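Local coordinates for protein N-acetylglucosamine 2-epimerase (Xylella fastidiosa, PDB 3GT5) that probably interconverts epimers of a sugar or a related compound, acting as an isomerase of the N-acylglucosamine 2-epimerase type, at residues Phe33-Phe37 / Phe57-Tyr61; Asn110-Leu115 / Leu143-Phe148; Arg274-Asp278 / Asp328-Trp334. All blocks are in the same frame, centred on the assembly; numbering follows the deposited sequence.

Contact 1 (Phe33-Phe37 / Phe57-Tyr61); sequences FFHYF and FVFNY
An aromatic cluster of Phe33, Phe57 and Tyr61 joins the loop leading into strand 36-37 to helix 51-68, one of the helices of the (alpha/alpha)6 barrel known for the N-acylglucosamine 2-epimerase family. Phe33 is the middle member: with CG anti to its carbonyl carbon (chi1 -53°), its ring reaches two residues that stand one turn apart on the helix. Phe57 CB lies over one face of that ring, nearer the rim than the centre, and comes within 3.5 Å of Phe33 CD2 in a CH-pi contact. Beyond CB the Phe57 ring runs past Phe33 in the opposite direction, giving an offset stack with the centroids of the two rings 4.9 Å apart and their planes inclined by 30°. The ring of Tyr61 is closer to parallel with Phe33, at 18°, but is slid so far along that the two barely overlap; they meet where Phe33 CE1 approaches Tyr61 CE2 at 3.5 Å.

The far end of Phe57 carries the contact on along the loop to His35 and Phe37. Near its ring plane, at the edge, Phe57 CZ meets Phe37 CE2 at 3.8 Å and Phe57 CE2 meets His35 CD2 at 4.0 Å. Tyr22 packs against both Phe57 and Phe37. The polar ends turn elsewhere: Tyr61 OH is hydrogen-bonded to His23 ND1, and His35 ND1 to the backbone N of His50.

Phe57 CE2 also lies 3.4 Å from Phe34 O, a buried carbonyl oxygen. The attachment of this loop to the helix is therefore a matter of dispersion and ring packing, and it accepts the cost of one backbone oxygen left without a hydrogen-bonding partner in the model, close against the Phe57 ring.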
loop_
_atom_site.group_PDB
_atom_site.type_symbol
_atom_site.label_atom_id
_atom_site.label_comp_id
_atom_site.label_asym_id
_atom_site.label_seq_id
_atom_site.Cartn_x
_atom_site.Cartn_y
_atom_site.Cartn_z
ATOM N N PHE A 33 15.122 -1.682 10.782
ATOM C CA PHE A 33 15.709 -1.507 9.467
ATOM C C PHE A 33 16.062 -0.050 9.239
ATOM O O PHE A 33 15.418 0.855 9.802
ATOM C CB PHE A 33 14.715 -1.965 8.388
ATOM C CG PHE A 33 14.196 -3.347 8.585
ATOM C CD1 PHE A 33 14.939 -4.468 8.200
ATOM C CD2 PHE A 33 12.986 -3.558 9.203
ATOM C CE1 PHE A 33 14.408 -5.786 8.381
ATOM C CE2 PHE A 33 12.499 -4.842 9.424
ATOM C CZ PHE A 33 13.216 -5.952 9.002
ATOM N N PHE A 34 17.064 0.183 8.393
ATOM C CA PHE A 34 17.337 1.522 7.881
ATOM C C PHE A 34 16.223 1.841 6.861
ATOM O O PHE A 34 15.738 0.948 6.136
ATOM C CB PHE A 34 18.701 1.603 7.212
ATOM C CG PHE A 34 19.826 1.213 8.112
ATOM C CD1 PHE A 34 20.216 2.057 9.172
ATOM C CD2 PHE A 34 20.495 0.006 7.929
ATOM C CE1 PHE A 34 21.265 1.693 10.032
ATOM C CE2 PHE A 34 21.540 -0.355 8.802
ATOM C CZ PHE A 34 21.917 0.499 9.841
ATOM N N HIS A 35 15.827 3.102 6.794
ATOM C CA HIS A 35 14.659 3.506 5.996
ATOM C C HIS A 35 14.935 4.463 4.819
ATOM O O HIS A 35 14.007 4.827 4.109
ATOM C CB HIS A 35 13.595 4.114 6.917
ATOM C CG HIS A 35 13.041 3.142 7.906
ATOM N ND1 HIS A 35 12.207 3.520 8.934
ATOM C CD2 HIS A 35 13.200 1.803 8.026
ATOM C CE1 HIS A 35 11.862 2.454 9.634
ATOM N NE2 HIS A 35 12.429 1.392 9.090
ATOM N N TYR A 36 16.194 4.865 4.603
ATOM C CA TYR A 36 16.521 5.825 3.552
ATOM C C TYR A 36 17.690 5.305 2.706
ATOM O O TYR A 36 18.824 5.175 3.212
ATOM C CB TYR A 36 16.881 7.173 4.181
ATOM C CG TYR A 36 15.730 7.918 4.855
ATOM C CD1 TYR A 36 15.024 8.922 4.192
ATOM C CD2 TYR A 36 15.378 7.640 6.158
ATOM C CE1 TYR A 36 14.000 9.614 4.809
ATOM C CE2 TYR A 36 14.349 8.314 6.785
ATOM C CZ TYR A 36 13.676 9.314 6.103
ATOM O OH TYR A 36 12.680 9.993 6.743
ATOM N N PHE A 37 17.398 4.959 1.451
ATOM C CA PHE A 37 18.373 4.349 0.549
ATOM C C PHE A 37 18.534 5.122 -0.746
ATOM O O PHE A 37 17.549 5.524 -1.415
ATOM C CB PHE A 37 17.978 2.931 0.136
ATOM C CG PHE A 37 17.695 1.991 1.290
ATOM C CD1 PHE A 37 18.608 1.018 1.639
ATOM C CD2 PHE A 37 16.490 2.046 1.994
ATOM C CE1 PHE A 37 18.354 0.160 2.683
ATOM C CE2 PHE A 37 16.241 1.168 3.039
ATOM C CZ PHE A 37 17.168 0.244 3.391
ATOM N N PHE A 57 8.578 -3.260 5.764
ATOM C CA PHE A 57 9.700 -4.217 5.657
ATOM C C PHE A 57 9.355 -5.587 6.261
ATOM O O PHE A 57 9.841 -6.597 5.797
ATOM C CB PHE A 57 10.951 -3.712 6.336
ATOM C CG PHE A 57 11.864 -2.910 5.451
ATOM C CD1 PHE A 57 12.487 -3.492 4.353
ATOM C CD2 PHE A 57 12.162 -1.594 5.769
ATOM C CE1 PHE A 57 13.354 -2.742 3.550
ATOM C CE2 PHE A 57 13.040 -0.839 4.970
ATOM C CZ PHE A 57 13.629 -1.431 3.865
ATOM N N VAL A 58 8.519 -5.631 7.298
ATOM C CA VAL A 58 8.016 -6.928 7.790
ATOM C C VAL A 58 7.215 -7.646 6.704
ATOM O O VAL A 58 7.392 -8.836 6.481
ATOM C CB VAL A 58 7.145 -6.733 9.030
ATOM C CG1 VAL A 58 6.356 -8.019 9.423
ATOM C CG2 VAL A 58 7.976 -6.266 10.181
ATOM N N PHE A 59 6.340 -6.932 5.995
ATOM C CA PHE A 59 5.632 -7.503 4.842
ATOM C C PHE A 59 6.623 -8.055 3.785
ATOM O O PHE A 59 6.449 -9.188 3.336
ATOM C CB PHE A 59 4.650 -6.457 4.234
ATOM C CG PHE A 59 4.038 -6.850 2.939
ATOM C CD1 PHE A 59 2.753 -7.359 2.906
ATOM C CD2 PHE A 59 4.720 -6.653 1.735
ATOM C CE1 PHE A 59 2.147 -7.693 1.700
ATOM C CE2 PHE A 59 4.117 -7.009 0.497
ATOM C CZ PHE A 59 2.823 -7.520 0.498
ATOM N N ASN A 60 7.607 -7.240 3.371
ATOM C CA ASN A 60 8.610 -7.579 2.336
ATOM C C ASN A 60 9.155 -8.966 2.681
ATOM O O ASN A 60 9.193 -9.880 1.861
ATOM C CB ASN A 60 9.846 -6.666 2.394
ATOM C CG ASN A 60 9.701 -5.308 1.717
ATOM O OD1 ASN A 60 8.605 -4.866 1.349
ATOM N ND2 ASN A 60 10.880 -4.634 1.513
ATOM N N TYR A 61 9.611 -9.093 3.906
ATOM C CA TYR A 61 10.355 -10.305 4.257
ATOM C C TYR A 61 9.421 -11.476 4.495
ATOM O O TYR A 61 9.770 -12.627 4.144
ATOM C CB TYR A 61 11.207 -10.039 5.474
ATOM C CG TYR A 61 12.560 -9.378 5.213
ATOM C CD1 TYR A 61 13.600 -10.114 4.676
ATOM C CD2 TYR A 61 12.805 -8.058 5.570
ATOM C CE1 TYR A 61 14.819 -9.559 4.434
ATOM C CE2 TYR A 61 14.041 -7.477 5.375
ATOM C CZ TYR A 61 15.049 -8.250 4.783
ATOM O OH TYR A 61 16.323 -7.746 4.606
#

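Contact 2 (Asn110-Leu115 / Leu143-Phe148); sequences NHCYGL and LLERHF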
loop_
_atom_site.group_PDB
_atom_site.type_symbol
_atom_site.label_atom_id
_atom_site.label_comp_id
_atom_site.label_asym_id
_atom_site.label_seq_id
_atom_site.Cartn_x
_atom_site.Cartn_y
_atom_site.Cartn_z
ATOM N N ASN A 110 -1.060 9.623 16.531
ATOM C CA ASN A 110 -1.695 8.327 16.279
ATOM C C ASN A 110 -2.469 8.309 14.966
ATOM O O ASN A 110 -3.557 8.815 14.871
ATOM C CB ASN A 110 -2.600 7.945 17.464
ATOM C CG ASN A 110 -1.803 7.506 18.678
ATOM O OD1 ASN A 110 -0.976 6.617 18.578
ATOM N ND2 ASN A 110 -2.071 8.115 19.851
ATOM N N HIS A 111 -1.835 7.776 13.933
ATOM C CA HIS A 111 -2.391 7.757 12.594
ATOM C C HIS A 111 -3.055 6.443 12.309
ATOM O O HIS A 111 -2.445 5.410 12.436
ATOM C CB HIS A 111 -1.270 7.987 11.580
ATOM C CG HIS A 111 -0.891 9.415 11.444
ATOM N ND1 HIS A 111 -1.679 10.339 10.790
ATOM C CD2 HIS A 111 0.200 10.087 11.881
ATOM C CE1 HIS A 111 -1.080 11.517 10.818
ATOM N NE2 HIS A 111 0.064 11.391 11.474
ATOM N N CYS A 112 -4.308 6.476 11.896
ATOM C CA CYS A 112 -4.994 5.266 11.444
ATOM C C CYS A 112 -4.212 4.593 10.311
ATOM O O CYS A 112 -4.186 3.365 10.225
ATOM C CB CYS A 112 -6.385 5.621 10.954
ATOM S SG CYS A 112 -7.351 4.107 10.762
ATOM N N TYR A 113 -3.609 5.400 9.431
ATOM C CA TYR A 113 -2.786 4.868 8.347
ATOM C C TYR A 113 -1.690 3.948 8.908
ATOM O O TYR A 113 -1.448 2.850 8.383
ATOM C CB TYR A 113 -2.205 6.055 7.568
ATOM C CG TYR A 113 -1.503 5.700 6.283
ATOM C CD1 TYR A 113 -2.093 5.948 5.034
ATOM C CD2 TYR A 113 -0.219 5.100 6.320
ATOM C CE1 TYR A 113 -1.446 5.628 3.877
ATOM C CE2 TYR A 113 0.412 4.778 5.177
ATOM C CZ TYR A 113 -0.193 5.035 3.956
ATOM O OH TYR A 113 0.442 4.723 2.778
ATOM N N GLY A 114 -1.061 4.399 9.988
ATOM C CA GLY A 114 -0.081 3.624 10.768
ATOM C C GLY A 114 -0.601 2.315 11.294
ATOM O O GLY A 114 -0.001 1.252 11.071
ATOM N N LEU A 115 -1.758 2.348 11.939
ATOM C CA LEU A 115 -2.370 1.128 12.441
ATOM C C LEU A 115 -2.766 0.106 11.355
ATOM O O LEU A 115 -2.779 -1.092 11.632
ATOM C CB LEU A 115 -3.577 1.467 13.322
ATOM C CG LEU A 115 -3.138 2.231 14.571
ATOM C CD1 LEU A 115 -4.377 2.794 15.238
ATOM C CD2 LEU A 115 -2.381 1.259 15.471
ATOM N N LEU A 143 -7.974 -1.839 19.941
ATOM C CA LEU A 143 -7.529 -0.449 19.948
ATOM C C LEU A 143 -8.267 0.384 18.885
ATOM O O LEU A 143 -8.745 1.502 19.193
ATOM C CB LEU A 143 -6.018 -0.381 19.693
ATOM C CG LEU A 143 -5.455 1.038 19.847
ATOM C CD1 LEU A 143 -5.207 1.406 21.310
ATOM C CD2 LEU A 143 -4.186 1.166 18.964
ATOM N N LEU A 144 -8.375 -0.161 17.667
ATOM C CA LEU A 144 -9.144 0.442 16.578
ATOM C C LEU A 144 -10.617 0.601 16.955
ATOM O O LEU A 144 -11.226 1.644 16.695
ATOM C CB LEU A 144 -8.964 -0.385 15.285
ATOM C CG LEU A 144 -7.573 -0.233 14.666
ATOM C CD1 LEU A 144 -7.382 -1.377 13.654
ATOM C CD2 LEU A 144 -7.461 1.131 14.004
ATOM N N GLU A 145 -11.224 -0.423 17.567
ATOM C CA GLU A 145 -12.653 -0.306 17.939
ATOM C C GLU A 145 -12.862 0.743 19.020
ATOM O O GLU A 145 -13.865 1.440 19.043
ATOM C CB GLU A 145 -13.185 -1.646 18.481
ATOM C CG GLU A 145 -13.440 -2.745 17.407
ATOM C CD GLU A 145 -14.367 -2.369 16.244
ATOM O OE1 GLU A 145 -15.601 -2.593 16.287
ATOM O OE2 GLU A 145 -13.832 -1.921 15.227
ATOM N N ARG A 146 -11.930 0.809 19.957
ATOM C CA ARG A 146 -12.022 1.722 21.103
ATOM C C ARG A 146 -11.926 3.168 20.658
ATOM O O ARG A 146 -12.665 3.996 21.166
ATOM C CB ARG A 146 -10.903 1.399 22.100
ATOM C CG ARG A 146 -10.849 2.141 23.452
ATOM C CD ARG A 146 -9.817 1.414 24.386
ATOM N NE ARG A 146 -10.222 -0.000 24.564
ATOM C CZ ARG A 146 -9.587 -1.119 24.147
ATOM N NH1 ARG A 146 -8.370 -1.126 23.539
ATOM N NH2 ARG A 146 -10.205 -2.286 24.378
ATOM N N HIS A 147 -11.024 3.480 19.724
ATOM C CA HIS A 147 -10.739 4.880 19.398
ATOM C C HIS A 147 -11.093 5.339 17.990
ATOM O O HIS A 147 -11.510 6.496 17.801
ATOM C CB HIS A 147 -9.265 5.189 19.620
ATOM C CG HIS A 147 -8.795 4.953 21.018
ATOM N ND1 HIS A 147 -9.245 5.694 22.097
ATOM C CD2 HIS A 147 -7.856 4.104 21.503
ATOM C CE1 HIS A 147 -8.604 5.297 23.188
ATOM N NE2 HIS A 147 -7.762 4.332 22.856
ATOM N N PHE A 148 -10.856 4.495 16.989
ATOM C CA PHE A 148 -10.919 4.935 15.612
ATOM C C PHE A 148 -12.224 4.633 14.869
ATOM O O PHE A 148 -12.622 5.339 13.976
ATOM C CB PHE A 148 -9.756 4.311 14.823
ATOM C CG PHE A 148 -8.433 4.866 15.172
ATOM C CD1 PHE A 148 -7.870 5.898 14.415
ATOM C CD2 PHE A 148 -7.725 4.369 16.250
ATOM C CE1 PHE A 148 -6.662 6.418 14.724
ATOM C CE2 PHE A 148 -6.470 4.917 16.582
ATOM C CZ PHE A 148 -5.945 5.933 15.814
#
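Leu115 meets Leu143, Leu144 and Phe148 where two consecutive antiparallel helices of the (alpha/alpha)6 barrel lie side by side, the first turn of helix 112-127 against the last turn of helix 133-147. The side chain of Leu115 can be followed outward. Its CB already touches the other helix, 4.0 Å from Leu144 CD2. CG, anti to the carbonyl carbon (chi1 -64°), then divides the contact between two methyls. Leu115 CD1 is the busier: it packs on Leu144 CD2 at 3.7 Å and presses tightly on the Phe148 ring, 3.3 Å from Phe148 CE2, the leucine and phenylalanine side chains crossing at about a right angle. Leu115 CD2 takes the other direction and meets Leu143 CD2 at 3.9 Å, again with the two side chains crosswise.

The Phe148 ring thus lies against the first turn of helix 112-127, with Leu115 CD1 at its CE2 and Cys112 at its CD1. On the side of Cys112, Phe148 CD1 lies 3.8 Å from Cys112 CB, and the sulfur stands obliquely to the ring, 43° off its normal, in a sulfur-aromatic contact. Tyr156 of strand 155-160 touches Cys112, Leu144 and Phe148 alike, and Phe166 meets the Phe148 ring edge-to-face. At the tip of the ring, Phe148 CZ points to the end of strand 104-111, where Asn110 O lies in the ring plane at 3.9 Å.

Contact 3 (Arg274-Asp278 / Asp328-Trp334); sequences RSLFD and DERYWQW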
loop_
_atom_site.group_PDB
_atom_site.type_symbol
_atom_site.label_atom_id
_atom_site.label_comp_id
_atom_site.label_asym_id
_atom_site.label_seq_id
_atom_site.Cartn_x
_atom_site.Cartn_y
_atom_site.Cartn_z
ATOM N N ARG A 274 -14.326 -2.728 -12.235
ATOM C CA ARG A 274 -14.154 -2.378 -13.675
ATOM C C ARG A 274 -14.386 -0.876 -13.902
ATOM O O ARG A 274 -13.631 -0.228 -14.631
ATOM C CB ARG A 274 -15.093 -3.220 -14.560
ATOM C CG ARG A 274 -14.782 -4.707 -14.518
ATOM C CD ARG A 274 -15.557 -5.483 -15.568
ATOM N NE ARG A 274 -15.134 -5.057 -16.902
ATOM C CZ ARG A 274 -15.312 -5.757 -18.026
ATOM N NH1 ARG A 274 -15.920 -6.935 -17.992
ATOM N NH2 ARG A 274 -14.884 -5.251 -19.185
ATOM N N SER A 275 -15.393 -0.307 -13.246
ATOM C CA SER A 275 -15.697 1.134 -13.399
ATOM C C SER A 275 -14.526 1.991 -12.894
ATOM O O SER A 275 -14.156 3.002 -13.521
ATOM C CB SER A 275 -17.024 1.531 -12.705
ATOM O OG SER A 275 -16.906 1.635 -11.264
ATOM N N LEU A 276 -13.939 1.598 -11.758
ATOM C CA LEU A 276 -12.841 2.363 -11.192
ATOM C C LEU A 276 -11.588 2.291 -12.080
ATOM O O LEU A 276 -10.914 3.316 -12.362
ATOM C CB LEU A 276 -12.481 1.840 -9.795
ATOM C CG LEU A 276 -13.573 2.121 -8.734
ATOM C CD1 LEU A 276 -13.244 1.473 -7.361
ATOM C CD2 LEU A 276 -13.831 3.651 -8.554
ATOM N N PHE A 277 -11.268 1.068 -12.483
ATOM C CA PHE A 277 -10.046 0.837 -13.256
ATOM C C PHE A 277 -10.160 1.540 -14.643
ATOM O O PHE A 277 -9.242 2.276 -15.034
ATOM C CB PHE A 277 -9.786 -0.641 -13.429
ATOM C CG PHE A 277 -8.554 -0.949 -14.260
ATOM C CD1 PHE A 277 -7.373 -1.275 -13.643
ATOM C CD2 PHE A 277 -8.583 -0.900 -15.644
ATOM C CE1 PHE A 277 -6.217 -1.550 -14.352
ATOM C CE2 PHE A 277 -7.416 -1.182 -16.379
ATOM C CZ PHE A 277 -6.245 -1.507 -15.726
ATOM N N ASP A 278 -11.279 1.341 -15.332
ATOM C CA ASP A 278 -11.428 1.766 -16.749
ATOM C C ASP A 278 -11.329 3.273 -16.819
ATOM O O ASP A 278 -10.601 3.811 -17.650
ATOM C CB ASP A 278 -12.764 1.313 -17.373
ATOM C CG ASP A 278 -12.909 -0.222 -17.496
ATOM O OD1 ASP A 278 -11.950 -1.004 -17.250
ATOM O OD2 ASP A 278 -14.049 -0.644 -17.817
ATOM N N ASP A 328 -11.639 -10.729 -20.103
ATOM C CA ASP A 328 -11.499 -9.681 -21.102
ATOM C C ASP A 328 -10.004 -9.452 -21.360
ATOM O O ASP A 328 -9.258 -9.065 -20.467
ATOM C CB ASP A 328 -12.186 -8.402 -20.624
ATOM C CG ASP A 328 -12.390 -7.393 -21.721
ATOM O OD1 ASP A 328 -11.512 -7.231 -22.598
ATOM O OD2 ASP A 328 -13.448 -6.741 -21.701
ATOM N N GLU A 329 -9.573 -9.700 -22.595
ATOM C CA GLU A 329 -8.164 -9.664 -22.967
ATOM C C GLU A 329 -7.612 -8.239 -22.978
ATOM O O GLU A 329 -6.389 -8.046 -22.908
ATOM C CB GLU A 329 -7.975 -10.333 -24.350
ATOM C CG GLU A 329 -6.524 -10.441 -24.860
ATOM C CD GLU A 329 -5.628 -11.357 -24.028
ATOM O OE1 GLU A 329 -4.385 -11.272 -24.202
ATOM O OE2 GLU A 329 -6.155 -12.174 -23.220
ATOM N N ARG A 330 -8.492 -7.237 -23.053
ATOM C CA ARG A 330 -8.041 -5.859 -22.997
ATOM C C ARG A 330 -7.337 -5.602 -21.649
ATOM O O ARG A 330 -6.435 -4.768 -21.578
ATOM C CB ARG A 330 -9.199 -4.864 -23.221
ATOM C CG ARG A 330 -9.706 -4.833 -24.706
ATOM C CD ARG A 330 -11.013 -4.024 -24.921
ATOM N NE ARG A 330 -12.109 -4.442 -24.038
ATOM C CZ ARG A 330 -13.261 -3.770 -23.878
ATOM N NH1 ARG A 330 -13.509 -2.638 -24.547
ATOM N NH2 ARG A 330 -14.190 -4.238 -23.044
ATOM N N TYR A 331 -7.747 -6.319 -20.589
ATOM C CA TYR A 331 -7.060 -6.194 -19.288
ATOM C C TYR A 331 -5.642 -6.784 -19.304
ATOM O O TYR A 331 -4.754 -6.250 -18.663
ATOM C CB TYR A 331 -7.891 -6.746 -18.130
ATOM C CG TYR A 331 -9.115 -5.922 -17.833
ATOM C CD1 TYR A 331 -9.018 -4.577 -17.504
ATOM C CD2 TYR A 331 -10.396 -6.502 -17.883
ATOM C CE1 TYR A 331 -10.154 -3.822 -17.251
ATOM C CE2 TYR A 331 -11.552 -5.739 -17.625
ATOM C CZ TYR A 331 -11.423 -4.411 -17.317
ATOM O OH TYR A 331 -12.550 -3.655 -17.064
ATOM N N TRP A 332 -5.403 -7.857 -20.046
ATOM C CA TRP A 332 -4.035 -8.341 -20.192
ATOM C C TRP A 332 -3.185 -7.396 -21.039
ATOM O O TRP A 332 -1.984 -7.275 -20.791
ATOM C CB TRP A 332 -3.981 -9.765 -20.764
ATOM C CG TRP A 332 -4.274 -10.870 -19.758
ATOM C CD1 TRP A 332 -5.235 -11.845 -19.867
ATOM C CD2 TRP A 332 -3.551 -11.161 -18.554
ATOM N NE1 TRP A 332 -5.175 -12.690 -18.797
ATOM C CE2 TRP A 332 -4.142 -12.307 -17.978
ATOM C CE3 TRP A 332 -2.470 -10.558 -17.900
ATOM C CZ2 TRP A 332 -3.729 -12.825 -16.754
ATOM C CZ3 TRP A 332 -2.013 -11.115 -16.703
ATOM C CH2 TRP A 332 -2.658 -12.231 -16.139
ATOM N N GLN A 333 -3.791 -6.756 -22.047
ATOM C CA GLN A 333 -3.098 -5.724 -22.810
ATOM C C GLN A 333 -2.683 -4.568 -21.898
ATOM O O GLN A 333 -1.568 -4.037 -22.036
ATOM C CB GLN A 333 -3.916 -5.269 -24.018
ATOM C CG GLN A 333 -3.923 -6.381 -25.048
ATOM C CD GLN A 333 -5.040 -6.309 -26.039
ATOM O OE1 GLN A 333 -5.842 -5.367 -26.064
ATOM N NE2 GLN A 333 -5.116 -7.341 -26.879
ATOM N N TRP A 334 -3.545 -4.199 -20.952
ATOM C CA TRP A 334 -3.149 -3.156 -19.978
ATOM C C TRP A 334 -1.972 -3.604 -19.125
ATOM O O TRP A 334 -1.023 -2.872 -18.921
ATOM C CB TRP A 334 -4.312 -2.722 -19.093
ATOM C CG TRP A 334 -5.082 -1.598 -19.722
ATOM C CD1 TRP A 334 -6.335 -1.651 -20.238
ATOM C CD2 TRP A 334 -4.634 -0.248 -19.889
ATOM N NE1 TRP A 334 -6.693 -0.426 -20.729
ATOM C CE2 TRP A 334 -5.681 0.463 -20.505
ATOM C CE3 TRP A 334 -3.465 0.433 -19.544
ATOM C CZ2 TRP A 334 -5.579 1.815 -20.819
ATOM C CZ3 TRP A 334 -3.361 1.764 -19.852
ATOM C CH2 TRP A 334 -4.422 2.445 -20.492
#
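Tyr331 reaches from helix 329-346 to Arg274, Phe277 and Asp278 on helix 269-284, bridging two helices of the (alpha/alpha)6 barrel whose local axes are 13.0 Å apart and inclined by 41°. Helix 309-326 packs on both, through Leu322 on Phe277 and Ala323 on Tyr331. At that separation long side chains must make the contact, and they do so in three ways.

Hydrogen bonding centres on the phenol. Tyr331 OH accepts from Arg274 NE at 2.9 Å, a bent bond (131°) with the oxygen tilted out of the guanidinium plane. It donates in turn to Asp278 OD1 at 2.7 Å, using the syn lone pair of a carboxylate that lies only 22° from the ring plane. Arg274 gets there by a bend at its third torsion, which also lays one guanidinium face over Tyr331 CE2.

The charged network surrounds Asp328, the N-cap of the second helix. Arg330 holds it side-on, with Arg330 NE to Asp328 OD1 at 3.2 Å and Arg330 NH2 to Asp328 OD2 at 2.9 Å, both nearly straight; Arg330 N completes the capping bond to OD1. From across the contact Arg274 NH2 adds a weak salt bridge to Asp328 OD2 at 3.3 Å.

The third kind is aromatic packing. Tyr331 turns its edge toward the face of Phe277 in an offset edge-to-face pair, with Phe277 CD2 3.7 Å from Tyr331 CE1, while Phe277 directs its own edge at the five-membered ring of Trp334.

The tyrosine hydroxyl both accepts and donates, which should set the direction of its O-H bond, and two arginines sharing one carboxylate probably stabilise the negative charge of Asp328.

Read from the N terminus, the contacts close three separate loops in series, none enclosing or crossing another. Contact 1 closes first, bringing the chain back after a short excursion through strands 43-45 and 48-50 and fastening the early loop to helix 51-68. Contact 2 follows, spanning little more than a helical hairpin and tying its open end together beside the five-stranded sheet. After a long interval contact 3 closes the widest loop, joining helices 269-284 and 329-346, with helix 309-326 between them in the chain. The centres of contacts 1 and 2 are about 22 Å apart; contact 3 lies across the chain's centre from both, so the three secure well-separated sectors of the barrel.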